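Local coordinates for protein voltage-sensor containing phosphatase (Ciona intestinalis, PDB 3V0D) that probably removes phosphate from membrane phosphoinositides under the control of a voltage sensor, using a PTEN-like phosphatase domain joined to a C2 domain, at residues 26-31 / 159-164; 69-74 / 87-92; 94-99 / 291-296; 137-142 / 180-185. The protein carries 1 engineered substitution. All coordinates share one frame; numbering follows the deposited sequence.

Contacts 1, 2 and 4 lie in the tensin-type phosphatase domain. Contact 3 joins that domain to the C2 domain. Contacts 1 and 2 reach the same mixed sheet, and their centres are 19 Å apart. Along the chain contact 2 is nested inside the loop closed by contact 1, and contact 4 inside the loop closed by contact 3. Contact 4 pairs helices 131-143 and 176-191. Val30 and Thr31 of contact 1 pack on Val137 and Leu141 of its first helix. Its centre is 13 Å from that of contact 3, and Arg180 and Tyr184 of its second helix reach C2 strand 290-295. Contact 2 meets contact 3 where Ile92 packs on Val97.

Contact 1. Residues 26-31 / 159-164; sequences DLTYVT and SRRTDF
Arg161, the last helical residue of helix 150-161, reaches Thr28 on strand 27-29 and Asp26 just before it. Its CB does not point straight at the strand. CG stands anti to the backbone N (chi1 -174°), and a bend at chi2 then swings the rest of the chain over. CD is the first atom to arrive, 3.4 Å from Thr28 OG1. NE turns instead to the backbone carbonyl of Gly129. NH1 has two partners. It donates to Thr28 OG1 at 2.9 Å, close to the guanidinium plane, and to Asp26 OD1 at 2.8 Å, nearly along the C-O axis of the carboxylate. NH2 reaches the same Asp26 OD1 at 3.0 Å, from above the carboxylate plane, and also bonds to Gly128 O. The salt bridge is therefore end-on, with both nitrogens on one oxygen, and the two flat groups are turned 40° apart.

Gly128 and Gly129 belong to the phosphate-binding P-loop of the PTP fold, between strand 121-125 and helix 131-143. Arg161 thus links that loop to strand 27-29 and the corner before it, and its bonds fix the rotation of the guanidinium. Thr28 uses both branches: OG1 is held by Lys15 O as well as by Arg161, and CG2 sits 3.4 Å from Arg160 O at the end of the helix. Further along, Arg160 CG lies 4.0 Å from Val30 O.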
# COMPACT_ATOMS: atom_id res chain seq x y z
N ASP A 26 -6.00 -21.69 -1.23
CA ASP A 26 -5.72 -20.54 -0.40
C ASP A 26 -6.75 -19.45 -0.77
O ASP A 26 -6.56 -18.69 -1.72
CB ASP A 26 -4.28 -20.07 -0.64
CG ASP A 26 -3.84 -18.95 0.30
OD1 ASP A 26 -4.67 -18.41 1.06
OD2 ASP A 26 -2.61 -18.66 0.32
N LEU A 27 -7.85 -19.41 -0.04
CA LEU A 27 -9.02 -18.64 -0.41
C LEU A 27 -9.84 -18.49 0.85
O LEU A 27 -10.04 -19.46 1.59
CB LEU A 27 -9.79 -19.40 -1.50
CG LEU A 27 -11.06 -18.78 -2.08
CD1 LEU A 27 -11.30 -19.28 -3.50
CD2 LEU A 27 -12.31 -19.04 -1.20
N THR A 28 -10.30 -17.26 1.10
CA THR A 28 -11.01 -16.92 2.32
C THR A 28 -12.27 -16.15 1.97
O THR A 28 -12.19 -15.14 1.26
CB THR A 28 -10.12 -16.01 3.21
OG1 THR A 28 -8.87 -16.65 3.49
CG2 THR A 28 -10.84 -15.61 4.51
N TYR A 29 -13.41 -16.57 2.51
CA TYR A 29 -14.61 -15.74 2.50
C TYR A 29 -14.49 -14.71 3.61
O TYR A 29 -14.73 -14.99 4.78
CB TYR A 29 -15.89 -16.57 2.67
CG TYR A 29 -16.30 -17.28 1.41
CD1 TYR A 29 -15.77 -18.53 1.08
CD2 TYR A 29 -17.20 -16.69 0.53
CE1 TYR A 29 -16.15 -19.18 -0.08
CE2 TYR A 29 -17.61 -17.34 -0.63
CZ TYR A 29 -17.07 -18.59 -0.94
OH TYR A 29 -17.45 -19.25 -2.08
N VAL A 30 -14.04 -13.51 3.26
CA VAL A 30 -13.97 -12.41 4.22
C VAL A 30 -15.38 -12.06 4.71
O VAL A 30 -15.59 -11.86 5.90
CB VAL A 30 -13.23 -11.21 3.61
CG1 VAL A 30 -13.26 -10.01 4.56
CG2 VAL A 30 -11.77 -11.60 3.27
N THR A 31 -16.32 -12.03 3.76
CA THR A 31 -17.76 -12.07 4.03
C THR A 31 -18.33 -13.14 3.10
O THR A 31 -17.60 -13.73 2.31
CB THR A 31 -18.46 -10.75 3.76
OG1 THR A 31 -18.55 -10.56 2.35
CG2 THR A 31 -17.75 -9.56 4.43
N SER A 159 -8.28 -10.14 10.79
CA SER A 159 -8.84 -11.21 11.60
C SER A 159 -9.32 -12.38 10.76
O SER A 159 -9.35 -13.52 11.22
CB SER A 159 -9.99 -10.70 12.49
OG SER A 159 -11.23 -10.53 11.80
N ARG A 160 -9.74 -12.09 9.52
CA ARG A 160 -10.27 -13.15 8.64
C ARG A 160 -9.20 -13.81 7.80
O ARG A 160 -9.32 -14.99 7.49
CB ARG A 160 -11.42 -12.62 7.78
CG ARG A 160 -12.63 -12.18 8.61
CD ARG A 160 -12.72 -13.01 9.88
NE ARG A 160 -14.06 -13.05 10.43
CZ ARG A 160 -14.41 -12.59 11.62
NH1 ARG A 160 -13.52 -12.03 12.44
NH2 ARG A 160 -15.68 -12.73 12.00
N ARG A 161 -8.17 -13.06 7.40
CA ARG A 161 -7.21 -13.49 6.41
C ARG A 161 -5.84 -13.87 6.99
O ARG A 161 -5.05 -14.53 6.32
CB ARG A 161 -7.09 -12.41 5.32
CG ARG A 161 -6.23 -12.75 4.13
CD ARG A 161 -6.84 -13.87 3.28
NE ARG A 161 -5.93 -14.14 2.17
CZ ARG A 161 -5.72 -15.33 1.62
NH1 ARG A 161 -6.45 -16.39 1.96
NH2 ARG A 161 -4.81 -15.44 0.67
N THR A 162 -5.57 -13.48 8.24
CA THR A 162 -4.25 -13.70 8.84
C THR A 162 -4.39 -14.20 10.27
O THR A 162 -5.51 -14.39 10.76
CB THR A 162 -3.37 -12.41 8.86
OG1 THR A 162 -3.78 -11.54 9.92
CG2 THR A 162 -3.44 -11.68 7.51
N ASP A 163 -3.26 -14.41 10.95
CA ASP A 163 -3.29 -14.82 12.36
C ASP A 163 -3.66 -13.70 13.33
O ASP A 163 -3.82 -13.96 14.52
CB ASP A 163 -1.98 -15.49 12.77
CG ASP A 163 -1.84 -16.90 12.22
OD1 ASP A 163 -0.73 -17.47 12.33
OD2 ASP A 163 -2.83 -17.45 11.70
N PHE A 164 -3.81 -12.47 12.82
CA PHE A 164 -4.22 -11.34 13.65
C PHE A 164 -5.54 -11.60 14.37
O PHE A 164 -6.48 -12.14 13.79
CB PHE A 164 -4.34 -10.06 12.82
CG PHE A 164 -4.92 -8.89 13.58
CD1 PHE A 164 -4.11 -8.13 14.43
CD2 PHE A 164 -6.27 -8.56 13.47
CE1 PHE A 164 -4.63 -7.06 15.17
CE2 PHE A 164 -6.80 -7.50 14.20
CZ PHE A 164 -5.98 -6.74 15.06

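Contact 2. Residues 69-74 / 87-92; sequences IYNLCS and VYRVMI
Parallel strands 69-73 and 87-92 lie side by side in the mixed sheet of the phosphatase domain. Tyr88 N donates to Ile69 O at 2.8 Å. Asn71 N then bonds to Tyr88 O, and Val90 N to Asn71 O. On one face Tyr70 CD2 meets Tyr88 CD2 at 3.6 Å. The two rings meet obliquely, with planes 56° apart. Their hydroxyls go elsewhere, Tyr70 OH to Asp109 and Tyr88 OH to Lys105, both on helix 100-115.

The register slips by one residue between Asn71 and Cys73, which makes a beta bulge. Asn71 OD1 accepts from Cys73 N at 2.9 Å, an Asx turn at the bulge. Ile92 N bonds to Leu72 O from above the carbonyl plane. Strand 69-73 ends near a bound phosphate, about 5 Å from the Cys73 side chain. Arg89 lies alongside Asn71, with the guanidinium and amide planes nearly parallel, and a bend at chi3 (71°) turns its end toward Cys73. NH2 donates to Cys73 O at 3.0 Å. NE donates to a water 2.7 Å away, which also sits near Asn71 O and Cys73 O. Beyond the bulge Ser74 N bonds to Ile92 O at 3.0 Å. On the side of Tyr70, Leu72 CG rests 4.0 Å from Ile92 CD1.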
# COMPACT_ATOMS: atom_id res chain seq x y z
N ILE A 69 -13.51 -11.14 -10.66
CA ILE A 69 -12.15 -11.34 -10.12
C ILE A 69 -11.36 -10.06 -10.28
O ILE A 69 -11.37 -9.47 -11.36
CB ILE A 69 -11.43 -12.47 -10.89
CG1 ILE A 69 -12.30 -13.74 -11.04
CG2 ILE A 69 -10.06 -12.77 -10.25
CD1 ILE A 69 -12.71 -14.38 -9.73
N TYR A 70 -10.64 -9.68 -9.22
CA TYR A 70 -9.75 -8.52 -9.27
C TYR A 70 -8.32 -8.98 -9.06
O TYR A 70 -7.99 -9.54 -8.00
CB TYR A 70 -10.15 -7.50 -8.19
CG TYR A 70 -11.52 -6.92 -8.43
CD1 TYR A 70 -12.66 -7.53 -7.95
CD2 TYR A 70 -11.67 -5.76 -9.21
CE1 TYR A 70 -13.93 -7.00 -8.19
CE2 TYR A 70 -12.93 -5.23 -9.48
CZ TYR A 70 -14.05 -5.87 -8.97
OH TYR A 70 -15.31 -5.36 -9.19
N ASN A 71 -7.49 -8.76 -10.08
CA ASN A 71 -6.06 -9.07 -10.02
C ASN A 71 -5.33 -7.78 -9.70
O ASN A 71 -5.30 -6.87 -10.54
CB ASN A 71 -5.59 -9.65 -11.36
CG ASN A 71 -4.10 -9.83 -11.41
OD1 ASN A 71 -3.40 -9.67 -10.41
ND2 ASN A 71 -3.58 -10.15 -12.58
N LEU A 72 -4.74 -7.70 -8.51
CA LEU A 72 -4.09 -6.48 -8.02
C LEU A 72 -2.59 -6.45 -8.33
O LEU A 72 -1.88 -5.57 -7.85
CB LEU A 72 -4.32 -6.32 -6.54
CG LEU A 72 -5.66 -5.75 -6.10
CD1 LEU A 72 -6.86 -6.29 -6.86
CD2 LEU A 72 -5.80 -5.85 -4.62
N CYS A 73 -2.09 -7.40 -9.12
CA CYS A 73 -0.63 -7.49 -9.33
C CYS A 73 -0.20 -6.74 -10.56
O CYS A 73 -0.55 -7.11 -11.69
CB CYS A 73 -0.21 -8.95 -9.51
SG CYS A 73 -0.60 -10.00 -8.12
N SER A 74 0.65 -5.73 -10.40
CA SER A 74 1.27 -5.13 -11.56
C SER A 74 2.20 -6.13 -12.26
O SER A 74 2.47 -6.00 -13.45
CB SER A 74 2.05 -3.88 -11.20
OG SER A 74 3.15 -4.26 -10.38
N VAL A 87 -12.48 -10.57 -15.29
CA VAL A 87 -11.31 -10.15 -14.52
C VAL A 87 -11.07 -8.67 -14.74
O VAL A 87 -11.16 -8.19 -15.86
CB VAL A 87 -10.05 -10.96 -14.91
CG1 VAL A 87 -8.85 -10.58 -14.01
CG2 VAL A 87 -10.32 -12.44 -14.86
N TYR A 88 -10.77 -7.97 -13.65
CA TYR A 88 -10.44 -6.55 -13.65
C TYR A 88 -9.05 -6.40 -13.03
O TYR A 88 -8.81 -6.90 -11.94
CB TYR A 88 -11.50 -5.82 -12.85
CG TYR A 88 -11.36 -4.32 -12.75
CD1 TYR A 88 -12.21 -3.48 -13.47
CD2 TYR A 88 -10.44 -3.72 -11.89
CE1 TYR A 88 -12.13 -2.11 -13.34
CE2 TYR A 88 -10.36 -2.34 -11.76
CZ TYR A 88 -11.20 -1.54 -12.48
OH TYR A 88 -11.14 -0.19 -12.39
N ARG A 89 -8.14 -5.72 -13.71
CA ARG A 89 -6.78 -5.55 -13.20
C ARG A 89 -6.58 -4.19 -12.56
O ARG A 89 -6.98 -3.16 -13.10
CB ARG A 89 -5.74 -5.73 -14.34
CG ARG A 89 -5.51 -7.19 -14.80
CD ARG A 89 -4.28 -7.41 -15.65
NE ARG A 89 -3.03 -7.28 -14.87
CZ ARG A 89 -1.80 -7.46 -15.38
NH1 ARG A 89 -1.64 -7.78 -16.66
NH2 ARG A 89 -0.69 -7.32 -14.63
N VAL A 90 -5.95 -4.20 -11.39
CA VAL A 90 -5.49 -2.98 -10.72
C VAL A 90 -3.97 -3.12 -10.61
O VAL A 90 -3.48 -4.08 -10.00
CB VAL A 90 -6.12 -2.81 -9.29
CG1 VAL A 90 -5.79 -1.43 -8.76
CG2 VAL A 90 -7.63 -3.04 -9.31
N MET A 91 -3.21 -2.22 -11.23
CA MET A 91 -1.77 -2.40 -11.34
C MET A 91 -1.08 -1.87 -10.10
O MET A 91 -0.76 -0.69 -10.03
CB MET A 91 -1.26 -1.72 -12.61
CG MET A 91 -1.90 -2.29 -13.87
SD MET A 91 -1.43 -3.99 -14.24
CE MET A 91 0.14 -3.74 -15.05
N ILE A 92 -0.90 -2.70 -9.09
CA ILE A 92 -0.27 -2.29 -7.83
C ILE A 92 1.03 -3.09 -7.68
O ILE A 92 1.03 -4.32 -7.80
CB ILE A 92 -1.18 -2.55 -6.62
CG1 ILE A 92 -2.59 -1.96 -6.84
CG2 ILE A 92 -0.53 -1.94 -5.38
CD1 ILE A 92 -3.57 -2.37 -5.77
O HOH W 1 -3.16 -6.46 -12.25

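Contact 3. Residues 94-99 / 291-296; sequences DHNVPT and YFWFNT
Asn96 and Trp293 meet across the boundary between the phosphatase and C2 domains. Trp293 NE1 donates to Asn96 OD1 at 2.8 Å. The bond is nearly straight (166°). It lies in the amide's carbonyl plane, on a lone pair, and also in the plane of the indole. OD1 meets the indole at its edge; the amide plane is turned 70° from that of the ring. The rest of the amide is held from the other end. ND2 bonds to Asp94 O in the same loop and to Asp286 OD1 in the C2 domain.

Val97 takes the neighbouring place over the indole. Its CG2 branch lies between the backbone N and the carbonyl carbon, and this puts the methyl over one ring face. CG2 is 3.5 Å from the centroid of the five-membered ring, a CH-pi contact. The indole is thus held at its edge by Asn96 and on one face by Val97.

Tyr291 makes the third link. Its CG stands between the backbone N and the carbonyl carbon (chi1 65°), and from there the ring reaches His95. OH donates to His95 O at 2.8 Å. Residues 94-99 probably correspond to the WPD-type loop of PTEN-like phosphatases. Tyr291 and Trp293 come from the outermost strand, 290-295, of a C2 sheet. With two directional bonds and one apolar contact reaching it, the loop's position is probably coupled to that of the C2 domain.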
# COMPACT_ATOMS: atom_id res chain seq x y z
N ASP A 94 3.93 -4.92 -5.59
CA ASP A 94 3.93 -5.58 -4.29
C ASP A 94 4.49 -4.63 -3.23
O ASP A 94 5.47 -3.89 -3.48
CB ASP A 94 4.75 -6.87 -4.37
CG ASP A 94 4.40 -7.88 -3.29
OD1 ASP A 94 4.98 -8.98 -3.31
OD2 ASP A 94 3.52 -7.57 -2.47
N HIS A 95 3.85 -4.61 -2.06
CA HIS A 95 4.31 -3.75 -0.95
C HIS A 95 4.10 -2.27 -1.23
O HIS A 95 4.70 -1.44 -0.54
CB HIS A 95 5.76 -4.03 -0.52
CG HIS A 95 6.07 -5.47 -0.48
ND1 HIS A 95 5.43 -6.37 0.34
CD2 HIS A 95 6.96 -6.18 -1.20
CE1 HIS A 95 5.92 -7.58 0.12
NE2 HIS A 95 6.86 -7.49 -0.80
N ASN A 96 3.22 -1.96 -2.17
CA ASN A 96 2.91 -0.59 -2.52
C ASN A 96 1.39 -0.40 -2.59
O ASN A 96 0.62 -1.25 -2.13
CB ASN A 96 3.66 -0.19 -3.80
CG ASN A 96 5.15 -0.03 -3.54
OD1 ASN A 96 5.59 1.02 -3.06
ND2 ASN A 96 5.93 -1.06 -3.81
N VAL A 97 0.95 0.74 -3.12
CA VAL A 97 -0.45 1.15 -3.07
C VAL A 97 -0.95 1.48 -4.46
O VAL A 97 -0.18 1.86 -5.34
CB VAL A 97 -0.68 2.38 -2.13
CG1 VAL A 97 -0.46 1.98 -0.67
CG2 VAL A 97 0.18 3.57 -2.54
N PRO A 98 -2.28 1.39 -4.66
CA PRO A 98 -2.87 1.93 -5.88
C PRO A 98 -2.84 3.47 -5.83
O PRO A 98 -2.84 4.06 -4.75
CB PRO A 98 -4.33 1.45 -5.78
CG PRO A 98 -4.61 1.45 -4.31
CD PRO A 98 -3.31 0.95 -3.69
N THR A 99 -2.91 4.09 -7.00
CA THR A 99 -3.21 5.51 -7.00
C THR A 99 -4.63 5.71 -6.45
O THR A 99 -5.48 4.81 -6.53
CB THR A 99 -3.10 6.13 -8.39
OG1 THR A 99 -4.10 5.55 -9.24
CG2 THR A 99 -1.70 5.99 -8.96
N TYR A 291 10.70 3.88 2.97
CA TYR A 291 10.00 4.59 1.89
C TYR A 291 8.59 4.89 2.35
O TYR A 291 8.14 4.35 3.38
CB TYR A 291 10.01 3.79 0.57
CG TYR A 291 9.25 2.47 0.61
CD1 TYR A 291 8.01 2.34 -0.05
CD2 TYR A 291 9.73 1.34 1.30
CE1 TYR A 291 7.31 1.17 -0.03
CE2 TYR A 291 9.03 0.16 1.33
CZ TYR A 291 7.80 0.08 0.68
OH TYR A 291 7.13 -1.12 0.75
N PHE A 292 7.85 5.70 1.59
CA PHE A 292 6.44 5.93 1.90
C PHE A 292 5.75 6.56 0.70
O PHE A 292 6.40 7.18 -0.15
CB PHE A 292 6.25 6.79 3.17
CG PHE A 292 6.93 8.11 3.12
CD1 PHE A 292 6.32 9.22 2.52
CD2 PHE A 292 8.17 8.27 3.73
CE1 PHE A 292 6.95 10.46 2.53
CE2 PHE A 292 8.79 9.51 3.75
CZ PHE A 292 8.20 10.59 3.14
N TRP A 293 4.42 6.48 0.72
CA TRP A 293 3.55 7.18 -0.23
C TRP A 293 2.71 8.22 0.47
O TRP A 293 2.27 8.03 1.61
CB TRP A 293 2.58 6.20 -0.87
CG TRP A 293 3.17 5.20 -1.78
CD1 TRP A 293 3.81 4.02 -1.47
CD2 TRP A 293 3.07 5.21 -3.20
NE1 TRP A 293 4.11 3.32 -2.62
CE2 TRP A 293 3.66 4.04 -3.69
CE3 TRP A 293 2.51 6.12 -4.12
CZ2 TRP A 293 3.70 3.72 -5.04
CZ3 TRP A 293 2.54 5.81 -5.46
CH2 TRP A 293 3.14 4.62 -5.91
N PHE A 294 2.39 9.28 -0.25
CA PHE A 294 1.37 10.22 0.18
C PHE A 294 0.70 10.82 -1.05
O PHE A 294 1.23 10.74 -2.16
CB PHE A 294 1.95 11.33 1.09
CG PHE A 294 2.85 12.28 0.36
CD1 PHE A 294 2.36 13.49 -0.11
CD2 PHE A 294 4.17 11.96 0.09
CE1 PHE A 294 3.17 14.36 -0.82
CE2 PHE A 294 5.00 12.82 -0.64
CZ PHE A 294 4.49 14.03 -1.09
N ASN A 295 -0.46 11.44 -0.85
CA ASN A 295 -1.16 12.11 -1.93
C ASN A 295 -1.16 13.62 -1.68
O ASN A 295 -1.52 14.08 -0.59
CB ASN A 295 -2.58 11.57 -2.08
CG ASN A 295 -3.28 12.16 -3.31
OD1 ASN A 295 -3.66 13.33 -3.31
ND2 ASN A 295 -3.41 11.38 -4.36
N THR A 296 -0.72 14.38 -2.68
CA THR A 296 -0.58 15.83 -2.49
C THR A 296 -1.88 16.52 -2.08
O THR A 296 -1.86 17.51 -1.37
CB THR A 296 -0.02 16.51 -3.74
OG1 THR A 296 -0.93 16.33 -4.83
CG2 THR A 296 1.35 16.00 -4.12

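Contact 4. Residues 137-142 / 180-185; sequences VSSWLL and RYVGYF
The 2.8 Å bond from Tyr184 N to Arg180 O closes a turn of helix 176-191. From this part of the helix Val182 and Phe185 face Ser138, Ser139 and Leu142 of helix 131-143. This is a helix pair of the PTP-type phosphatase domain, and helix 131-143 is the one that follows the phosphate-binding P-loop. The two short segments run nearly parallel, 20° apart, with axes 9.5 Å from each other. No hydrogen bond crosses between them. Ser138 offers CB, while its OG bonds to Gly134 O. Ser139 offers both CB and OG, whose bond goes to Thr135 O.

Val182 touches three residues of the other helix. Its CG1 lies 3.8 Å from Leu142 CD1 and 4.0 Å from Ser138 CB. CG2, its other branch, is near Ser139 OG. One turn on, Phe185 has CG anti to the backbone N (chi1 -177°), and the ring leans across to Ser139. Leu142 CD1 comes to the edge of that ring, 4.2 Å from CD2. Helix 100-115 adds Leu104 beside Phe185, and helix 150-161 brings Ala150 to Val182. Phe185 CD2 sits 3.9 Å from Ser139 CB, and its CE2 carbon lies 3.3 Å from the carbonyl oxygen of Ser139.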
# COMPACT_ATOMS: atom_id res chain seq x y z
N VAL A 137 -9.84 -4.79 -0.13
CA VAL A 137 -10.94 -5.40 0.60
C VAL A 137 -11.42 -4.45 1.71
O VAL A 137 -12.63 -4.26 1.90
CB VAL A 137 -10.58 -6.78 1.18
CG1 VAL A 137 -11.64 -7.25 2.17
CG2 VAL A 137 -10.39 -7.81 0.10
N SER A 138 -10.48 -3.87 2.46
CA SER A 138 -10.87 -2.99 3.56
C SER A 138 -11.58 -1.75 3.04
O SER A 138 -12.55 -1.30 3.62
CB SER A 138 -9.65 -2.61 4.40
OG SER A 138 -9.04 -3.75 4.98
N SER A 139 -11.10 -1.21 1.92
CA SER A 139 -11.77 -0.06 1.32
C SER A 139 -13.19 -0.45 0.89
O SER A 139 -14.14 0.33 1.10
CB SER A 139 -10.97 0.46 0.12
OG SER A 139 -9.71 0.97 0.52
N TRP A 140 -13.35 -1.62 0.27
CA TRP A 140 -14.70 -2.07 -0.12
C TRP A 140 -15.62 -2.20 1.08
O TRP A 140 -16.77 -1.80 1.02
CB TRP A 140 -14.62 -3.38 -0.91
CG TRP A 140 -15.99 -3.93 -1.13
CD1 TRP A 140 -16.56 -5.01 -0.48
CD2 TRP A 140 -17.01 -3.37 -1.94
NE1 TRP A 140 -17.86 -5.16 -0.87
CE2 TRP A 140 -18.17 -4.16 -1.75
CE3 TRP A 140 -17.07 -2.28 -2.80
CZ2 TRP A 140 -19.37 -3.89 -2.40
CZ3 TRP A 140 -18.27 -2.01 -3.44
CH2 TRP A 140 -19.39 -2.81 -3.24
N LEU A 141 -15.12 -2.76 2.19
CA LEU A 141 -15.95 -2.94 3.37
C LEU A 141 -16.41 -1.61 3.94
O LEU A 141 -17.53 -1.52 4.46
CB LEU A 141 -15.22 -3.77 4.41
CG LEU A 141 -14.97 -5.21 4.00
CD1 LEU A 141 -14.03 -5.89 5.00
CD2 LEU A 141 -16.30 -5.99 3.78
N LEU A 142 -15.57 -0.58 3.85
CA LEU A 142 -15.97 0.77 4.21
C LEU A 142 -17.05 1.28 3.26
O LEU A 142 -18.06 1.85 3.69
CB LEU A 142 -14.78 1.74 4.15
CG LEU A 142 -13.74 1.63 5.24
CD1 LEU A 142 -12.54 2.51 4.92
CD2 LEU A 142 -14.35 1.97 6.60
N ARG A 180 -2.38 3.85 5.37
CA ARG A 180 -2.67 5.25 5.09
C ARG A 180 -3.68 5.38 3.95
O ARG A 180 -4.55 6.25 4.00
CB ARG A 180 -1.36 5.96 4.77
CG ARG A 180 -1.53 7.41 4.38
CD ARG A 180 -0.22 8.20 4.49
NE ARG A 180 0.98 7.47 4.09
CZ ARG A 180 1.86 6.88 4.90
NH1 ARG A 180 2.88 6.26 4.35
NH2 ARG A 180 1.77 6.90 6.23
N TYR A 181 -3.56 4.56 2.91
CA TYR A 181 -4.43 4.69 1.74
C TYR A 181 -5.86 4.25 2.04
O TYR A 181 -6.80 4.85 1.51
CB TYR A 181 -3.80 4.00 0.52
CG TYR A 181 -2.91 4.98 -0.23
CD1 TYR A 181 -1.82 5.60 0.39
CD2 TYR A 181 -3.22 5.36 -1.54
CE1 TYR A 181 -1.08 6.55 -0.24
CE2 TYR A 181 -2.48 6.36 -2.19
CZ TYR A 181 -1.42 6.95 -1.52
OH TYR A 181 -0.69 7.97 -2.11
N VAL A 182 -6.05 3.25 2.91
CA VAL A 182 -7.41 2.93 3.36
C VAL A 182 -7.96 4.14 4.13
O VAL A 182 -9.13 4.51 3.99
CB VAL A 182 -7.48 1.63 4.17
CG1 VAL A 182 -8.92 1.31 4.55
CG2 VAL A 182 -6.88 0.46 3.38
N GLY A 183 -7.11 4.79 4.94
CA GLY A 183 -7.52 6.00 5.65
C GLY A 183 -7.88 7.12 4.70
O GLY A 183 -8.84 7.86 4.93
N TYR A 184 -7.11 7.28 3.62
CA TYR A 184 -7.46 8.25 2.60
C TYR A 184 -8.85 7.96 2.02
O TYR A 184 -9.65 8.89 1.80
CB TYR A 184 -6.46 8.23 1.46
CG TYR A 184 -5.11 8.88 1.70
CD1 TYR A 184 -4.09 8.67 0.78
CD2 TYR A 184 -4.84 9.73 2.79
CE1 TYR A 184 -2.87 9.33 0.88
CE2 TYR A 184 -3.61 10.38 2.90
CZ TYR A 184 -2.64 10.20 1.92
OH TYR A 184 -1.42 10.85 1.96
N PHE A 185 -9.15 6.69 1.74
CA PHE A 185 -10.47 6.35 1.24
C PHE A 185 -11.57 6.73 2.25
O PHE A 185 -12.60 7.28 1.87
CB PHE A 185 -10.56 4.88 0.83
CG PHE A 185 -11.90 4.56 0.25
CD1 PHE A 185 -12.31 5.13 -0.96
CD2 PHE A 185 -12.82 3.78 0.95
CE1 PHE A 185 -13.61 4.94 -1.44
CE2 PHE A 185 -14.09 3.56 0.45
CZ PHE A 185 -14.49 4.12 -0.74